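Local coordinates for lysozyme inhibitor LprI-like N-terminal domain-containing protein (Pseudomonas putida, PDB 3GI7) that is of unknown function but is a secreted protein of the LprI family and may inhibit lysozyme, at residues 39-44 / 57-62. Numbering follows the deposited sequence.
Sequences DELIER and SRIEAA. With SO4 (sulfate ion), chain D.
Ile59 of helix 55-77 points its CG2 methyl at Leu41 and Ile42, consecutive residues of helix 17-49, and meets both. Leu41 comes at it end-on: its CG stands opposite the backbone N (chi1 167°), and CD2 ends tip to tip with Ile59 CG2 at 3.9 Å. Ile42 behaves differently. Its CA-CB bond does not aim at the neighbouring helix, but its flexible ethyl arm, bent at chi2 (-68°), swings CD1 inward to run alongside Ile59, the two chains heading opposite ways, 3.8 Å from that same CG2. Beta-branching suits Ile59, since one branch can serve this pair while the side chain also packs on Tyr38 and Met45 of helix 17-49 and on Val76 of the second subunit. Leucine suits position 41 because its forked end can meet Ile59 while the side chain also lies against Leu107 and Leu110; this buried contact thus links two helices near a subunit boundary, with helix 86-111 beside Leu41. A sulfate modelled by Arg58 is doubtfully placed, its O4 only 2.3 Å from Arg58 NE. Between the helices the contact is purely aliphatic, implying that its contribution comes from dispersion and exclusion of water, not from directional bonds.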
# COMPACT_ATOMS: atom_id res chain seq x y z
N ASP A 39 -10.83 8.85 -13.69
CA ASP A 39 -11.19 9.80 -14.74
C ASP A 39 -10.01 10.76 -14.97
O ASP A 39 -9.69 11.10 -16.10
CB ASP A 39 -12.45 10.61 -14.33
CG ASP A 39 -13.75 9.80 -14.38
OD1 ASP A 39 -13.81 8.69 -14.91
OD2 ASP A 39 -14.76 10.33 -13.91
N GLU A 40 -9.40 11.18 -13.86
CA GLU A 40 -8.26 12.08 -13.93
C GLU A 40 -7.01 11.38 -14.50
O GLU A 40 -6.23 12.02 -15.21
CB GLU A 40 -7.99 12.73 -12.58
CG GLU A 40 -9.09 13.71 -12.16
CD GLU A 40 -8.86 14.35 -10.80
OE1 GLU A 40 -8.86 15.61 -10.72
OE2 GLU A 40 -8.67 13.62 -9.81
N LEU A 41 -6.83 10.09 -14.24
CA LEU A 41 -5.70 9.36 -14.83
C LEU A 41 -5.81 9.34 -16.36
O LEU A 41 -4.83 9.54 -17.07
CB LEU A 41 -5.63 7.92 -14.33
CG LEU A 41 -4.70 6.98 -15.09
CD1 LEU A 41 -3.23 7.35 -14.95
CD2 LEU A 41 -4.95 5.50 -14.66
N ILE A 42 -7.02 9.07 -16.83
CA ILE A 42 -7.31 9.06 -18.29
C ILE A 42 -6.88 10.40 -18.91
O ILE A 42 -6.18 10.42 -19.93
CB ILE A 42 -8.76 8.77 -18.56
CG1 ILE A 42 -9.15 7.35 -18.08
CG2 ILE A 42 -9.11 8.95 -20.10
CD1 ILE A 42 -8.52 6.23 -18.84
N GLU A 43 -7.29 11.50 -18.29
CA GLU A 43 -6.93 12.84 -18.77
C GLU A 43 -5.43 13.08 -18.69
O GLU A 43 -4.87 13.64 -19.60
CB GLU A 43 -7.67 13.94 -18.00
CG GLU A 43 -9.14 14.01 -18.26
N ARG A 44 -4.77 12.66 -17.60
CA ARG A 44 -3.32 12.83 -17.47
C ARG A 44 -2.57 12.01 -18.50
O ARG A 44 -1.59 12.50 -19.06
CB ARG A 44 -2.82 12.49 -16.03
CG ARG A 44 -3.37 13.50 -15.03
CD ARG A 44 -3.01 13.12 -13.60
NE ARG A 44 -1.66 13.54 -13.25
CZ ARG A 44 -0.95 13.06 -12.21
NH1 ARG A 44 -1.43 12.07 -11.45
NH2 ARG A 44 0.27 13.55 -11.96
N SER A 57 -7.67 1.56 -23.64
CA SER A 57 -8.31 0.25 -23.51
C SER A 57 -7.59 -0.62 -22.47
O SER A 57 -8.23 -1.37 -21.73
CB SER A 57 -8.37 -0.48 -24.86
OG SER A 57 -9.36 0.12 -25.69
N ARG A 58 -6.26 -0.51 -22.42
CA ARG A 58 -5.48 -1.27 -21.41
C ARG A 58 -5.78 -0.80 -20.00
O ARG A 58 -5.88 -1.63 -19.07
CB ARG A 58 -4.01 -1.16 -21.67
CG ARG A 58 -3.50 -2.10 -22.76
CD ARG A 58 -2.10 -1.67 -23.10
NE ARG A 58 -1.40 -2.61 -23.97
CZ ARG A 58 -0.24 -2.37 -24.56
NH1 ARG A 58 0.38 -1.19 -24.43
NH2 ARG A 58 0.30 -3.33 -25.31
N ILE A 59 -5.94 0.51 -19.83
CA ILE A 59 -6.29 1.07 -18.53
C ILE A 59 -7.69 0.61 -18.10
O ILE A 59 -7.89 0.18 -16.96
CB ILE A 59 -6.20 2.62 -18.49
CG1 ILE A 59 -4.74 3.06 -18.64
CG2 ILE A 59 -6.88 3.21 -17.19
CD1 ILE A 59 -4.55 4.54 -19.02
N GLU A 60 -8.63 0.63 -19.04
CA GLU A 60 -9.98 0.16 -18.76
C GLU A 60 -10.02 -1.35 -18.46
O GLU A 60 -10.67 -1.75 -17.50
CB GLU A 60 -10.90 0.51 -19.94
CG GLU A 60 -12.34 0.20 -19.68
CD GLU A 60 -13.18 0.64 -20.87
OE1 GLU A 60 -12.88 0.23 -22.00
OE2 GLU A 60 -14.06 1.47 -20.67
N ALA A 61 -9.26 -2.16 -19.21
CA ALA A 61 -9.20 -3.60 -18.98
C ALA A 61 -8.65 -3.92 -17.59
O ALA A 61 -9.18 -4.77 -16.88
CB ALA A 61 -8.38 -4.32 -20.06
N ALA A 62 -7.56 -3.25 -17.22
CA ALA A 62 -6.94 -3.43 -15.89
C ALA A 62 -7.92 -3.09 -14.79
O ALA A 62 -8.05 -3.84 -13.81
CB ALA A 62 -5.67 -2.55 -15.77
S SO4 D . -2.48 -5.92 -24.77
O1 SO4 D . -3.32 -6.82 -23.98
O2 SO4 D . -1.15 -6.47 -25.01
O3 SO4 D . -3.13 -5.71 -26.06
O4 SO4 D . -2.37 -4.67 -24.05